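Local coordinates for 2-oxoglutarate (2OG) and Fe(II)-dependent oxygenase superfamily protein (Arabidopsis thaliana, PDB 6KWA) that probably catalyses the irreversible, 2-oxoglutarate-dependent oxidation of the auxin indole-3-acetic acid to inactive 2-oxoindole-3-acetic acid, at residues 59-64 with 101-106; 78-83 with 154-159; 150-155 with 238-243; 182-187 with 234-239. All blocks are in the same frame, centred on the assembly; numbering follows the deposited sequence.

Interaction 1 of 4, residues 59-64 with 101-106; sequences KVRNTD and QLEASA
Two side-chain polar bonds join Arg61 and Asn62 to Glu103 and Gln101. Arg61 NH2 forms a salt bridge with Glu103 OE2 at 3.0 Å; the guanidinium and carboxylate planes stand 67° apart, and the nitrogen meets the oxygen from above the carboxylate plane. Gln101 O lies over one face of the same guanidinium. The second bond links the Asn62 and Gln101 side chains, which cross at about a right angle with their amide planes 69° apart: Asn62 ND2 gives a nearly straight bond to Gln101 OE1 (3.3 Å), and Gly85 O also accepts from ND2. Gln101 is long enough to bring its amide across from a helix end, extended beyond CG. With alanine at Gln101, Asn62 ND2 would probably lose this acceptor and a gap would open beside Thr63 CG2, which packs 3.6 Å from Gln101 NE2.

Apolar contact comes from Leu102, whose branches diverge: CD2 meets Asn62 CB at 4.0 Å, while CD1 lies near Lys59 CA. Lys59 turns its amine elsewhere, to Glu82.

A type I turn from Lys59 to Asn62 and a Schellman motif at Glu103 bend the chain here. The contact joins the exit of helix 56-59 to the link between helices 92-101 and 106-133, with Leu84 of strand 81-87 touching both Asn62 and Leu102.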
loop_
_atom_site.group_PDB
_atom_site.type_symbol
_atom_site.label_atom_id
_atom_site.label_comp_id
_atom_site.label_asym_id
_atom_site.label_seq_id
_atom_site.Cartn_x
_atom_site.Cartn_y
_atom_site.Cartn_z
ATOM N N LYS A 59 -16.686 15.687 1.584
ATOM C CA LYS A 59 -15.859 14.626 0.998
ATOM C C LYS A 59 -15.641 14.808 -0.492
ATOM O O LYS A 59 -14.536 14.578 -0.976
ATOM C CB LYS A 59 -16.465 13.259 1.268
ATOM C CG LYS A 59 -16.388 12.875 2.736
ATOM C CD LYS A 59 -16.794 11.423 3.001
ATOM C CE LYS A 59 -18.315 11.205 3.005
ATOM N NZ LYS A 59 -18.657 9.846 3.585
ATOM N N VAL A 60 -16.659 15.293 -1.202
ATOM C CA VAL A 60 -16.560 15.461 -2.661
ATOM C C VAL A 60 -15.542 16.540 -3.028
ATOM O O VAL A 60 -15.092 16.620 -4.185
ATOM C CB VAL A 60 -17.946 15.798 -3.295
ATOM C CG1 VAL A 60 -17.870 15.817 -4.824
ATOM C CG2 VAL A 60 -18.988 14.763 -2.881
ATOM N N ARG A 61 -15.166 17.349 -2.038
ATOM C CA ARG A 61 -14.129 18.371 -2.193
ATOM C C ARG A 61 -12.713 17.748 -2.292
ATOM O O ARG A 61 -11.758 18.416 -2.708
ATOM C CB ARG A 61 -14.209 19.356 -1.023
ATOM C CG ARG A 61 -15.346 20.369 -1.133
ATOM C CD ARG A 61 -15.680 21.070 0.210
ATOM N NE ARG A 61 -14.536 21.498 1.013
ATOM C CZ ARG A 61 -14.653 22.072 2.214
ATOM N NH1 ARG A 61 -13.567 22.439 2.882
ATOM N NH2 ARG A 61 -15.862 22.299 2.737
ATOM N N ASN A 62 -12.586 16.474 -1.919
ATOM C CA ASN A 62 -11.336 15.727 -2.108
ATOM C C ASN A 62 -11.196 15.402 -3.588
ATOM O O ASN A 62 -11.575 14.337 -4.053
ATOM C CB ASN A 62 -11.321 14.455 -1.241
ATOM C CG ASN A 62 -10.038 13.615 -1.402
ATOM O OD1 ASN A 62 -10.114 12.393 -1.513
ATOM N ND2 ASN A 62 -8.872 14.262 -1.395
ATOM N N THR A 63 -10.612 16.337 -4.326
ATOM C CA THR A 63 -10.616 16.252 -5.772
ATOM C C THR A 63 -9.390 15.508 -6.280
ATOM O O THR A 63 -8.356 15.470 -5.625
ATOM C CB THR A 63 -10.667 17.660 -6.404
ATOM O OG1 THR A 63 -10.593 17.544 -7.828
ATOM C CG2 THR A 63 -9.510 18.480 -5.944
ATOM N N ASP A 64 -9.524 14.900 -7.446
ATOM C CA ASP A 64 -8.426 14.190 -8.075
ATOM C C ASP A 64 -7.267 15.134 -8.393
ATOM O O ASP A 64 -7.463 16.346 -8.590
ATOM C CB ASP A 64 -8.907 13.493 -9.344
ATOM C CG ASP A 64 -9.677 12.232 -9.040
ATOM O OD1 ASP A 64 -9.924 11.969 -7.843
ATOM O OD2 ASP A 64 -10.045 11.504 -9.979
ATOM N N GLN A 101 -9.300 20.440 2.694
ATOM C CA GLN A 101 -10.481 19.907 1.998
ATOM C C GLN A 101 -11.439 19.145 2.927
ATOM O O GLN A 101 -12.657 19.238 2.781
ATOM C CB GLN A 101 -10.073 18.981 0.824
ATOM C CG GLN A 101 -9.408 19.684 -0.378
ATOM C CD GLN A 101 -8.871 18.722 -1.447
ATOM O OE1 GLN A 101 -8.743 17.520 -1.225
ATOM N NE2 GLN A 101 -8.542 19.258 -2.607
ATOM N N LEU A 102 -10.895 18.369 3.858
ATOM C CA LEU A 102 -11.731 17.503 4.690
ATOM C C LEU A 102 -12.052 18.118 6.041
ATOM O O LEU A 102 -12.666 17.457 6.904
ATOM C CB LEU A 102 -11.050 16.157 4.898
ATOM C CG LEU A 102 -11.299 15.071 3.867
ATOM C CD1 LEU A 102 -12.772 14.735 3.738
ATOM C CD2 LEU A 102 -10.726 15.500 2.548
ATOM N N GLU A 103 -11.627 19.372 6.214
ATOM C CA GLU A 103 -11.831 20.113 7.454
ATOM C C GLU A 103 -11.316 19.280 8.599
ATOM O O GLU A 103 -12.028 18.993 9.571
ATOM C CB GLU A 103 -13.296 20.464 7.666
ATOM C CG GLU A 103 -13.834 21.267 6.506
ATOM C CD GLU A 103 -15.331 21.499 6.588
ATOM O OE1 GLU A 103 -15.996 20.878 7.457
ATOM O OE2 GLU A 103 -15.834 22.287 5.753
ATOM N N ALA A 104 -10.069 18.861 8.457
ATOM C CA ALA A 104 -9.429 18.130 9.518
ATOM C C ALA A 104 -9.289 19.075 10.703
ATOM O O ALA A 104 -8.991 20.261 10.546
ATOM C CB ALA A 104 -8.063 17.596 9.074
ATOM N N SER A 105 -9.534 18.551 11.889
ATOM C CA SER A 105 -9.213 19.276 13.079
ATOM C C SER A 105 -7.700 19.490 13.135
ATOM O O SER A 105 -6.951 18.904 12.343
ATOM C CB SER A 105 -9.710 18.495 14.283
ATOM O OG SER A 105 -8.871 17.383 14.540
ATOM N N ALA A 106 -7.247 20.312 14.076
ATOM C CA ALA A 106 -5.825 20.579 14.265
ATOM C C ALA A 106 -5.055 19.291 14.577
ATOM O O ALA A 106 -3.982 19.059 14.039
ATOM C CB ALA A 106 -5.612 21.623 15.391
#

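Interaction 2 of 4, residues 78-83 with 154-159; sequences NPYYEA and YHFKPE
Tyr80 and His155 bring the two backbones together where strand 81-87 begins and strand 147-155 ends. His155 N donates to Tyr80 O at 2.7 Å, a nearly straight bond lying in the carbonyl plane. The same oxygen receives a CA-H...O contact from Tyr154 CA (3.3 Å). Next along, Tyr81 and Tyr154 form an antiparallel non-hydrogen-bonded pair, with both side chains on one face of the sheet.

Those two rings run side by side and point the same way, their planes 34° apart, and Tyr81 CD1 comes 3.4 Å from Tyr154 CE1. The first torsions differ: Tyr81 places CG opposite its own N (chi1 176°), whereas Tyr154 keeps CG beside its N, and together they bring the rings into contact. Tyrosine suits the place of Tyr81, whose flat flank meets Tyr154 while its OH hydrogen-bonds Asn152 OD1. Beyond the strand ends, Tyr80 CB packs 3.7 Å from Phe156 CE1, and the two side chains cross at about a right angle. Pro79 CG lies over one face of the Tyr80 ring.

Strand 81-87 extends the larger sheet of the double-stranded beta-helix (jelly-roll) fold of 2-oxoglutarate oxygenases beyond its core strand 147-155. Tyr154 belongs to the 2-oxoglutarate site, so Tyr81, flanking its ring, probably serves as a second-shell residue.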
loop_
_atom_site.group_PDB
_atom_site.type_symbol
_atom_site.label_atom_id
_atom_site.label_comp_id
_atom_site.label_asym_id
_atom_site.label_seq_id
_atom_site.Cartn_x
_atom_site.Cartn_y
_atom_site.Cartn_z
ATOM N N ASN A 78 -18.307 -0.796 -7.741
ATOM C CA ASN A 78 -17.775 -1.205 -6.439
ATOM C C ASN A 78 -18.778 -0.829 -5.366
ATOM O O ASN A 78 -18.661 0.223 -4.736
ATOM C CB ASN A 78 -16.430 -0.543 -6.131
ATOM C CG ASN A 78 -15.499 -0.519 -7.327
ATOM O OD1 ASN A 78 -15.054 -1.568 -7.816
ATOM N ND2 ASN A 78 -15.159 0.692 -7.780
ATOM N N PRO A 79 -19.768 -1.683 -5.156
ATOM C CA PRO A 79 -20.873 -1.319 -4.269
ATOM C C PRO A 79 -20.457 -1.175 -2.811
ATOM O O PRO A 79 -21.140 -0.479 -2.095
ATOM C CB PRO A 79 -21.870 -2.476 -4.456
ATOM C CG PRO A 79 -21.030 -3.615 -5.009
ATOM C CD PRO A 79 -19.970 -2.979 -5.826
ATOM N N TYR A 80 -19.382 -1.808 -2.370
ATOM C CA TYR A 80 -19.109 -1.844 -0.938
ATOM C C TYR A 80 -18.004 -0.869 -0.544
ATOM O O TYR A 80 -17.631 -0.781 0.626
ATOM C CB TYR A 80 -18.705 -3.259 -0.517
ATOM C CG TYR A 80 -19.427 -4.334 -1.284
ATOM C CD1 TYR A 80 -20.758 -4.643 -1.024
ATOM C CD2 TYR A 80 -18.775 -5.031 -2.282
ATOM C CE1 TYR A 80 -21.413 -5.629 -1.743
ATOM C CE2 TYR A 80 -19.410 -6.015 -3.004
ATOM C CZ TYR A 80 -20.730 -6.313 -2.737
ATOM O OH TYR A 80 -21.347 -7.300 -3.472
ATOM N N TYR A 81 -17.565 -0.041 -1.478
ATOM C CA TYR A 81 -16.292 0.629 -1.288
ATOM C C TYR A 81 -16.399 2.137 -1.360
ATOM O O TYR A 81 -16.969 2.673 -2.311
ATOM C CB TYR A 81 -15.326 0.107 -2.370
ATOM C CG TYR A 81 -13.946 0.732 -2.427
ATOM C CD1 TYR A 81 -13.058 0.603 -1.365
ATOM C CD2 TYR A 81 -13.512 1.424 -3.567
ATOM C CE1 TYR A 81 -11.779 1.155 -1.419
ATOM C CE2 TYR A 81 -12.231 1.990 -3.627
ATOM C CZ TYR A 81 -11.370 1.845 -2.548
ATOM O OH TYR A 81 -10.093 2.381 -2.580
ATOM N N GLU A 82 -15.828 2.812 -0.354
ATOM C CA GLU A 82 -15.682 4.250 -0.359
ATOM C C GLU A 82 -14.205 4.620 -0.076
ATOM O O GLU A 82 -13.499 3.920 0.658
ATOM C CB GLU A 82 -16.620 4.881 0.692
ATOM C CG GLU A 82 -16.612 6.423 0.734
ATOM C CD GLU A 82 -17.522 6.982 1.819
ATOM O OE1 GLU A 82 -17.956 6.192 2.696
ATOM O OE2 GLU A 82 -17.781 8.211 1.817
ATOM N N ALA A 83 -13.716 5.698 -0.671
ATOM C CA ALA A 83 -12.315 6.017 -0.505
ATOM C C ALA A 83 -12.036 7.495 -0.620
ATOM O O ALA A 83 -12.714 8.214 -1.364
ATOM C CB ALA A 83 -11.462 5.226 -1.531
ATOM N N TYR A 154 -14.827 -0.043 3.787
ATOM C CA TYR A 154 -15.582 -1.134 3.153
ATOM C C TYR A 154 -16.871 -1.339 3.913
ATOM O O TYR A 154 -16.843 -1.464 5.148
ATOM C CB TYR A 154 -14.780 -2.457 3.116
ATOM C CG TYR A 154 -13.533 -2.298 2.344
ATOM C CD1 TYR A 154 -13.528 -2.536 0.982
ATOM C CD2 TYR A 154 -12.373 -1.833 2.954
ATOM C CE1 TYR A 154 -12.398 -2.341 0.250
ATOM C CE2 TYR A 154 -11.232 -1.626 2.225
ATOM C CZ TYR A 154 -11.251 -1.884 0.888
ATOM O OH TYR A 154 -10.093 -1.667 0.212
ATOM N N HIS A 155 -17.981 -1.380 3.194
ATOM C CA HIS A 155 -19.215 -1.685 3.838
ATOM C C HIS A 155 -19.827 -3.011 3.364
ATOM O O HIS A 155 -20.351 -3.104 2.249
ATOM C CB HIS A 155 -20.209 -0.573 3.580
ATOM C CG HIS A 155 -21.524 -0.798 4.276
ATOM N ND1 HIS A 155 -22.710 -0.283 3.793
ATOM C CD2 HIS A 155 -21.830 -1.505 5.393
ATOM C CE1 HIS A 155 -23.685 -0.648 4.615
ATOM N NE2 HIS A 155 -23.182 -1.380 5.597
ATOM N N PHE A 156 -19.721 -4.059 4.169
ATOM C CA PHE A 156 -20.271 -5.373 3.804
ATOM C C PHE A 156 -21.595 -5.615 4.530
ATOM O O PHE A 156 -21.671 -5.504 5.751
ATOM C CB PHE A 156 -19.235 -6.477 4.120
ATOM C CG PHE A 156 -17.949 -6.314 3.348
ATOM C CD1 PHE A 156 -17.980 -5.989 1.999
ATOM C CD2 PHE A 156 -16.721 -6.403 3.978
ATOM C CE1 PHE A 156 -16.823 -5.817 1.294
ATOM C CE2 PHE A 156 -15.558 -6.224 3.270
ATOM C CZ PHE A 156 -15.615 -5.929 1.922
ATOM N N LYS A 157 -22.633 -5.914 3.755
ATOM C CA LYS A 157 -23.976 -6.202 4.267
ATOM C C LYS A 157 -24.242 -7.705 4.247
ATOM O O LYS A 157 -23.482 -8.420 3.611
ATOM C CB LYS A 157 -25.026 -5.475 3.423
ATOM C CG LYS A 157 -25.863 -4.483 4.259
ATOM C CD LYS A 157 -26.019 -3.071 3.637
ATOM C CE LYS A 157 -26.508 -2.153 4.703
ATOM N NZ LYS A 157 -26.914 -0.836 4.049
ATOM N N PRO A 158 -25.310 -8.194 4.929
ATOM C CA PRO A 158 -25.452 -9.651 5.123
ATOM C C PRO A 158 -25.510 -10.458 3.829
ATOM O O PRO A 158 -25.188 -11.645 3.846
ATOM C CB PRO A 158 -26.767 -9.769 5.889
ATOM C CG PRO A 158 -26.792 -8.543 6.712
ATOM C CD PRO A 158 -26.212 -7.459 5.839
ATOM N N GLU A 159 -25.888 -9.820 2.726
ATOM C CA GLU A 159 -25.943 -10.510 1.447
ATOM C C GLU A 159 -24.545 -10.706 0.860
ATOM O O GLU A 159 -24.338 -11.587 0.020
ATOM C CB GLU A 159 -26.823 -9.737 0.454
ATOM C CG GLU A 159 -26.984 -10.420 -0.922
ATOM C CD GLU A 159 -27.727 -11.762 -0.869
ATOM O OE1 GLU A 159 -28.352 -12.072 0.169
ATOM O OE2 GLU A 159 -27.681 -12.515 -1.868
#

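Interaction 3 of 4, residues 150-155 with 238-243; sequences RINKYH and RYSIAS
Asn152, Tyr154, Arg238 and Ser240, four residues of the 2-oxoglutarate site, share one face of an antiparallel strand pair. Asn152 ND2 donates to Ser240 OG at 2.9 Å; the hydroxyl sits 20° out of the amide plane. With OD1 held by Tyr81, both ends of the amide are gripped and its rotation is fixed. Were Asn152 replaced by a leucine, Ser240 OG and Tyr81 OH would probably lose their common partner and become freer to turn.

Backbone bonds pair Arg150 with Ala242, Asn152 with Ser240 and Tyr154 with Arg238, the last including Tyr154 N to Arg238 O at 2.7 Å. Both strands belong to the larger sheet of the double-stranded beta-helix, where they are neighbours. Arg238 extends to NE alongside Tyr154, bringing NH1 over one ring face, 3.1 Å from CE2, with the planes 65° apart; NH2 bridges to Asp180. On the other face, where helix 38-51 packs, Ile151 CG2 meets Ile241 CG2 at 4.0 Å, and the aliphatic chain of Lys153 runs along the Tyr239 ring, CD 3.6 Å from CE1.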
loop_
_atom_site.group_PDB
_atom_site.type_symbol
_atom_site.label_atom_id
_atom_site.label_comp_id
_atom_site.label_asym_id
_atom_site.label_seq_id
_atom_site.Cartn_x
_atom_site.Cartn_y
_atom_site.Cartn_z
ATOM N N ARG A 150 -4.125 6.644 0.345
ATOM C CA ARG A 150 -5.528 6.333 0.119
ATOM C C ARG A 150 -6.119 5.659 1.342
ATOM O O ARG A 150 -5.568 4.678 1.845
ATOM C CB ARG A 150 -5.705 5.424 -1.105
ATOM C CG ARG A 150 -7.140 5.376 -1.641
ATOM C CD ARG A 150 -7.206 5.156 -3.157
ATOM N NE ARG A 150 -8.567 5.255 -3.685
ATOM C CZ ARG A 150 -9.178 6.417 -3.940
ATOM N NH1 ARG A 150 -8.566 7.555 -3.679
ATOM N NH2 ARG A 150 -10.411 6.454 -4.429
ATOM N N ILE A 151 -7.260 6.152 1.809
ATOM C CA ILE A 151 -7.905 5.521 2.952
ATOM C C ILE A 151 -9.225 4.975 2.470
ATOM O O ILE A 151 -9.915 5.578 1.639
ATOM C CB ILE A 151 -8.110 6.483 4.121
ATOM C CG1 ILE A 151 -8.971 7.679 3.719
ATOM C CG2 ILE A 151 -6.758 6.973 4.635
ATOM C CD1 ILE A 151 -9.129 8.718 4.834
ATOM N N ASN A 152 -9.583 3.820 2.997
ATOM C CA ASN A 152 -10.669 3.068 2.442
ATOM C C ASN A 152 -11.689 2.718 3.509
ATOM O O ASN A 152 -11.303 2.455 4.643
ATOM C CB ASN A 152 -10.106 1.787 1.816
ATOM C CG ASN A 152 -8.891 2.062 0.918
ATOM O OD1 ASN A 152 -9.028 2.618 -0.170
ATOM N ND2 ASN A 152 -7.697 1.680 1.384
ATOM N N LYS A 153 -12.976 2.724 3.136
ATOM C CA LYS A 153 -14.078 2.262 3.998
ATOM C C LYS A 153 -14.858 1.180 3.269
ATOM O O LYS A 153 -15.455 1.443 2.213
ATOM C CB LYS A 153 -15.016 3.409 4.374
ATOM C CG LYS A 153 -16.260 2.991 5.167
ATOM C CD LYS A 153 -16.947 4.190 5.841
ATOM C CE LYS A 153 -18.417 3.951 6.128
ATOM N NZ LYS A 153 -18.910 5.009 7.073
ATOM N N TYR A 154 -14.827 -0.043 3.787
ATOM C CA TYR A 154 -15.582 -1.134 3.153
ATOM C C TYR A 154 -16.871 -1.339 3.913
ATOM O O TYR A 154 -16.843 -1.464 5.148
ATOM C CB TYR A 154 -14.780 -2.457 3.116
ATOM C CG TYR A 154 -13.533 -2.298 2.344
ATOM C CD1 TYR A 154 -13.528 -2.536 0.982
ATOM C CD2 TYR A 154 -12.373 -1.833 2.954
ATOM C CE1 TYR A 154 -12.398 -2.341 0.250
ATOM C CE2 TYR A 154 -11.232 -1.626 2.225
ATOM C CZ TYR A 154 -11.251 -1.884 0.888
ATOM O OH TYR A 154 -10.093 -1.667 0.212
ATOM N N HIS A 155 -17.981 -1.380 3.194
ATOM C CA HIS A 155 -19.215 -1.685 3.838
ATOM C C HIS A 155 -19.827 -3.011 3.364
ATOM O O HIS A 155 -20.351 -3.104 2.249
ATOM C CB HIS A 155 -20.209 -0.573 3.580
ATOM C CG HIS A 155 -21.524 -0.798 4.276
ATOM N ND1 HIS A 155 -22.710 -0.283 3.793
ATOM C CD2 HIS A 155 -21.830 -1.505 5.393
ATOM C CE1 HIS A 155 -23.685 -0.648 4.615
ATOM N NE2 HIS A 155 -23.182 -1.380 5.597
ATOM N N ARG A 238 -15.267 -2.000 7.599
ATOM C CA ARG A 238 -13.846 -2.300 7.580
ATOM C C ARG A 238 -13.105 -1.048 7.076
ATOM O O ARG A 238 -13.563 -0.387 6.140
ATOM C CB ARG A 238 -13.617 -3.546 6.718
ATOM C CG ARG A 238 -12.196 -3.974 6.463
ATOM C CD ARG A 238 -12.214 -5.297 5.684
ATOM N NE ARG A 238 -10.862 -5.780 5.411
ATOM C CZ ARG A 238 -10.090 -5.302 4.442
ATOM N NH1 ARG A 238 -10.537 -4.323 3.675
ATOM N NH2 ARG A 238 -8.866 -5.781 4.248
ATOM N N TYR A 239 -12.021 -0.674 7.743
ATOM C CA TYR A 239 -11.254 0.504 7.365
ATOM C C TYR A 239 -9.811 0.115 7.106
ATOM O O TYR A 239 -9.246 -0.622 7.884
ATOM C CB TYR A 239 -11.301 1.548 8.471
ATOM C CG TYR A 239 -12.698 2.049 8.784
ATOM C CD1 TYR A 239 -13.243 3.128 8.099
ATOM C CD2 TYR A 239 -13.474 1.424 9.756
ATOM C CE1 TYR A 239 -14.511 3.572 8.370
ATOM C CE2 TYR A 239 -14.752 1.871 10.050
ATOM C CZ TYR A 239 -15.268 2.945 9.357
ATOM O OH TYR A 239 -16.538 3.397 9.631
ATOM N N SER A 240 -9.210 0.596 6.026
ATOM C CA SER A 240 -7.798 0.297 5.753
ATOM C C SER A 240 -7.100 1.555 5.275
ATOM O O SER A 240 -7.735 2.480 4.717
ATOM C CB SER A 240 -7.641 -0.838 4.745
ATOM O OG SER A 240 -7.914 -0.401 3.432
ATOM N N ILE A 241 -5.811 1.634 5.563
ATOM C CA ILE A 241 -5.004 2.746 5.095
ATOM C C ILE A 241 -3.918 2.223 4.171
ATOM O O ILE A 241 -3.102 1.390 4.605
ATOM C CB ILE A 241 -4.334 3.479 6.257
ATOM C CG1 ILE A 241 -5.358 3.785 7.350
ATOM C CG2 ILE A 241 -3.621 4.680 5.738
ATOM C CD1 ILE A 241 -4.734 3.985 8.753
ATOM N N ALA A 242 -3.870 2.718 2.930
ATOM C CA ALA A 242 -2.857 2.249 1.965
ATOM C C ALA A 242 -1.963 3.389 1.538
ATOM O O ALA A 242 -2.436 4.512 1.293
ATOM C CB ALA A 242 -3.516 1.616 0.741
ATOM N N SER A 243 -0.656 3.125 1.496
ATOM C CA SER A 243 0.294 4.120 1.014
ATOM C C SER A 243 1.065 3.542 -0.150
ATOM O O SER A 243 1.737 2.545 0.003
ATOM C CB SER A 243 1.247 4.557 2.111
ATOM O OG SER A 243 0.535 4.909 3.281
#

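Interaction 4 of 4, residues 182-187 with 234-239; sequences ENVGGL and EATMRY
Val184 lays its branched side chain against Thr236 and the aliphatic part of Arg238, and most of the contact rests on it. Its CG1 meets Thr236 CG2 tip to tip at 3.5 Å, tighter than usual for two methyl groups. With OG1 opposite the backbone N (chi1 -167°), Thr236 leaves its methyl for this meeting, so threonine serves here through its carbon branch. The same CG1 lies 3.7 Å from Arg238 CD, where the two side chains cross obliquely. Val184 CG2 rests 3.5 Å from Met237 O. A beta-branched residue suits the place, because two methyls from one carbon can address two neighbours.

Beyond CD, Arg238 passes the glycine backbone. Its NE lies 3.6 Å from Gly185 O, and Gly185 N sits at the guanidinium edge, in its plane. Both glycines carry positive phi; at Gly186 (122°) any CB would press on the preceding carbonyl oxygen, which makes any other residue unlikely at these backbone angles. Leu187 CB then approaches Arg238 NH2 more loosely, at 4.4 Å.

The arginine, part of the 2-oxoglutarate site, thus has its hydrocarbon shaft flanked by this loop, while its charged end is held by Asp180. The loop runs from strand 175-179 to strand 187-190, crossing beside the start of strand 237-245, and Leu187 leads on to His228 of strand 228-231, a ligand of the bound magnesium ion.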
loop_
_atom_site.group_PDB
_atom_site.type_symbol
_atom_site.label_atom_id
_atom_site.label_comp_id
_atom_site.label_asym_id
_atom_site.label_seq_id
_atom_site.Cartn_x
_atom_site.Cartn_y
_atom_site.Cartn_z
ATOM N N GLU A 182 -7.489 -4.496 11.893
ATOM C CA GLU A 182 -7.180 -5.642 12.776
ATOM C C GLU A 182 -8.418 -6.449 13.170
ATOM O O GLU A 182 -8.322 -7.634 13.494
ATOM C CB GLU A 182 -6.442 -5.186 14.048
ATOM C CG GLU A 182 -7.226 -4.268 14.996
ATOM C CD GLU A 182 -7.306 -2.826 14.509
ATOM O OE1 GLU A 182 -7.414 -2.614 13.278
ATOM O OE2 GLU A 182 -7.226 -1.901 15.357
ATOM N N ASN A 183 -9.579 -5.804 13.127
ATOM C CA ASN A 183 -10.817 -6.412 13.594
ATOM C C ASN A 183 -11.602 -7.174 12.526
ATOM O O ASN A 183 -12.574 -7.861 12.847
ATOM C CB ASN A 183 -11.714 -5.330 14.203
ATOM C CG ASN A 183 -11.061 -4.638 15.385
ATOM O OD1 ASN A 183 -10.495 -5.298 16.258
ATOM N ND2 ASN A 183 -11.108 -3.303 15.406
ATOM N N VAL A 184 -11.184 -7.082 11.265
ATOM C CA VAL A 184 -11.960 -7.699 10.188
ATOM C C VAL A 184 -11.115 -8.562 9.248
ATOM O O VAL A 184 -11.219 -9.790 9.264
ATOM C CB VAL A 184 -12.683 -6.629 9.334
ATOM C CG1 VAL A 184 -13.708 -7.280 8.439
ATOM C CG2 VAL A 184 -13.345 -5.570 10.220
ATOM N N GLY A 185 -10.279 -7.922 8.434
ATOM C CA GLY A 185 -9.401 -8.647 7.522
ATOM C C GLY A 185 -10.131 -9.418 6.429
ATOM O O GLY A 185 -11.322 -9.215 6.194
ATOM N N GLY A 186 -9.414 -10.304 5.747
ATOM C CA GLY A 186 -10.008 -11.078 4.674
ATOM C C GLY A 186 -9.296 -10.884 3.354
ATOM O O GLY A 186 -9.666 -11.501 2.345
ATOM N N LEU A 187 -8.273 -10.032 3.367
ATOM C CA LEU A 187 -7.411 -9.846 2.212
ATOM C C LEU A 187 -6.862 -11.204 1.797
ATOM O O LEU A 187 -6.503 -12.016 2.651
ATOM C CB LEU A 187 -6.297 -8.859 2.538
ATOM C CG LEU A 187 -5.192 -8.661 1.511
ATOM C CD1 LEU A 187 -5.736 -7.969 0.279
ATOM C CD2 LEU A 187 -4.131 -7.801 2.155
ATOM N N GLU A 234 -17.710 -11.365 7.034
ATOM C CA GLU A 234 -18.830 -11.004 7.898
ATOM C C GLU A 234 -19.398 -9.644 7.501
ATOM O O GLU A 234 -18.647 -8.746 7.119
ATOM C CB GLU A 234 -18.404 -11.011 9.362
ATOM C CG GLU A 234 -17.202 -10.149 9.655
ATOM C CD GLU A 234 -16.830 -10.201 11.110
ATOM O OE1 GLU A 234 -17.412 -11.049 11.820
ATOM O OE2 GLU A 234 -15.977 -9.393 11.543
ATOM N N ALA A 235 -20.721 -9.502 7.579
ATOM C CA ALA A 235 -21.375 -8.217 7.325
ATOM C C ALA A 235 -20.920 -7.198 8.362
ATOM O O ALA A 235 -21.375 -7.193 9.507
ATOM C CB ALA A 235 -22.886 -8.359 7.338
ATOM N N THR A 236 -19.974 -6.363 7.955
ATOM C CA THR A 236 -19.353 -5.429 8.876
ATOM C C THR A 236 -18.754 -4.190 8.175
ATOM O O THR A 236 -18.781 -4.076 6.937
ATOM C CB THR A 236 -18.275 -6.159 9.696
ATOM O OG1 THR A 236 -17.867 -5.339 10.798
ATOM C CG2 THR A 236 -17.074 -6.463 8.825
ATOM N N MET A 237 -18.222 -3.269 8.981
ATOM C CA MET A 237 -17.510 -2.100 8.480
ATOM C C MET A 237 -16.028 -2.365 8.617
ATOM O O MET A 237 -15.582 -2.925 9.612
ATOM C CB MET A 237 -17.888 -0.831 9.240
ATOM C CG MET A 237 -19.282 -0.323 8.955
ATOM S SD MET A 237 -19.395 0.509 7.363
ATOM C CE MET A 237 -21.039 1.217 7.493
ATOM N N ARG A 238 -15.267 -2.000 7.599
ATOM C CA ARG A 238 -13.846 -2.300 7.580
ATOM C C ARG A 238 -13.105 -1.048 7.076
ATOM O O ARG A 238 -13.563 -0.387 6.140
ATOM C CB ARG A 238 -13.617 -3.546 6.718
ATOM C CG ARG A 238 -12.196 -3.974 6.463
ATOM C CD ARG A 238 -12.214 -5.297 5.684
ATOM N NE ARG A 238 -10.862 -5.780 5.411
ATOM C CZ ARG A 238 -10.090 -5.302 4.442
ATOM N NH1 ARG A 238 -10.537 -4.323 3.675
ATOM N NH2 ARG A 238 -8.866 -5.781 4.248
ATOM N N TYR A 239 -12.021 -0.674 7.743
ATOM C CA TYR A 239 -11.254 0.504 7.365
ATOM C C TYR A 239 -9.811 0.115 7.106
ATOM O O TYR A 239 -9.246 -0.622 7.884
ATOM C CB TYR A 239 -11.301 1.548 8.471
ATOM C CG TYR A 239 -12.698 2.049 8.784
ATOM C CD1 TYR A 239 -13.243 3.128 8.099
ATOM C CD2 TYR A 239 -13.474 1.424 9.756
ATOM C CE1 TYR A 239 -14.511 3.572 8.370
ATOM C CE2 TYR A 239 -14.752 1.871 10.050
ATOM C CZ TYR A 239 -15.268 2.945 9.357
ATOM O OH TYR A 239 -16.538 3.397 9.631
#

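How the interactions relate
Interaction 3 is the buried one, two strands of the larger sheet bonded along their length with ligand-site residues on one face. Interaction 2 extends that sheet by an edge strand nearer the surface, sharing Tyr154 and strand 147-155, and has a single backbone bond between its segments, with aromatic packing beside it. Interaction 4 shares Arg238 and strand 237-245 but meets a loop leading into the second sheet, mainly by van der Waals contact. Interaction 1, partly buried, lies apart among helix ends, relying on a salt bridge and an amide pair; Lys59 NZ nevertheless reaches Glu82 OE2 of interaction 2 at 2.6 Å. Interactions 2 and 4 meet through Phe156 and Thr236.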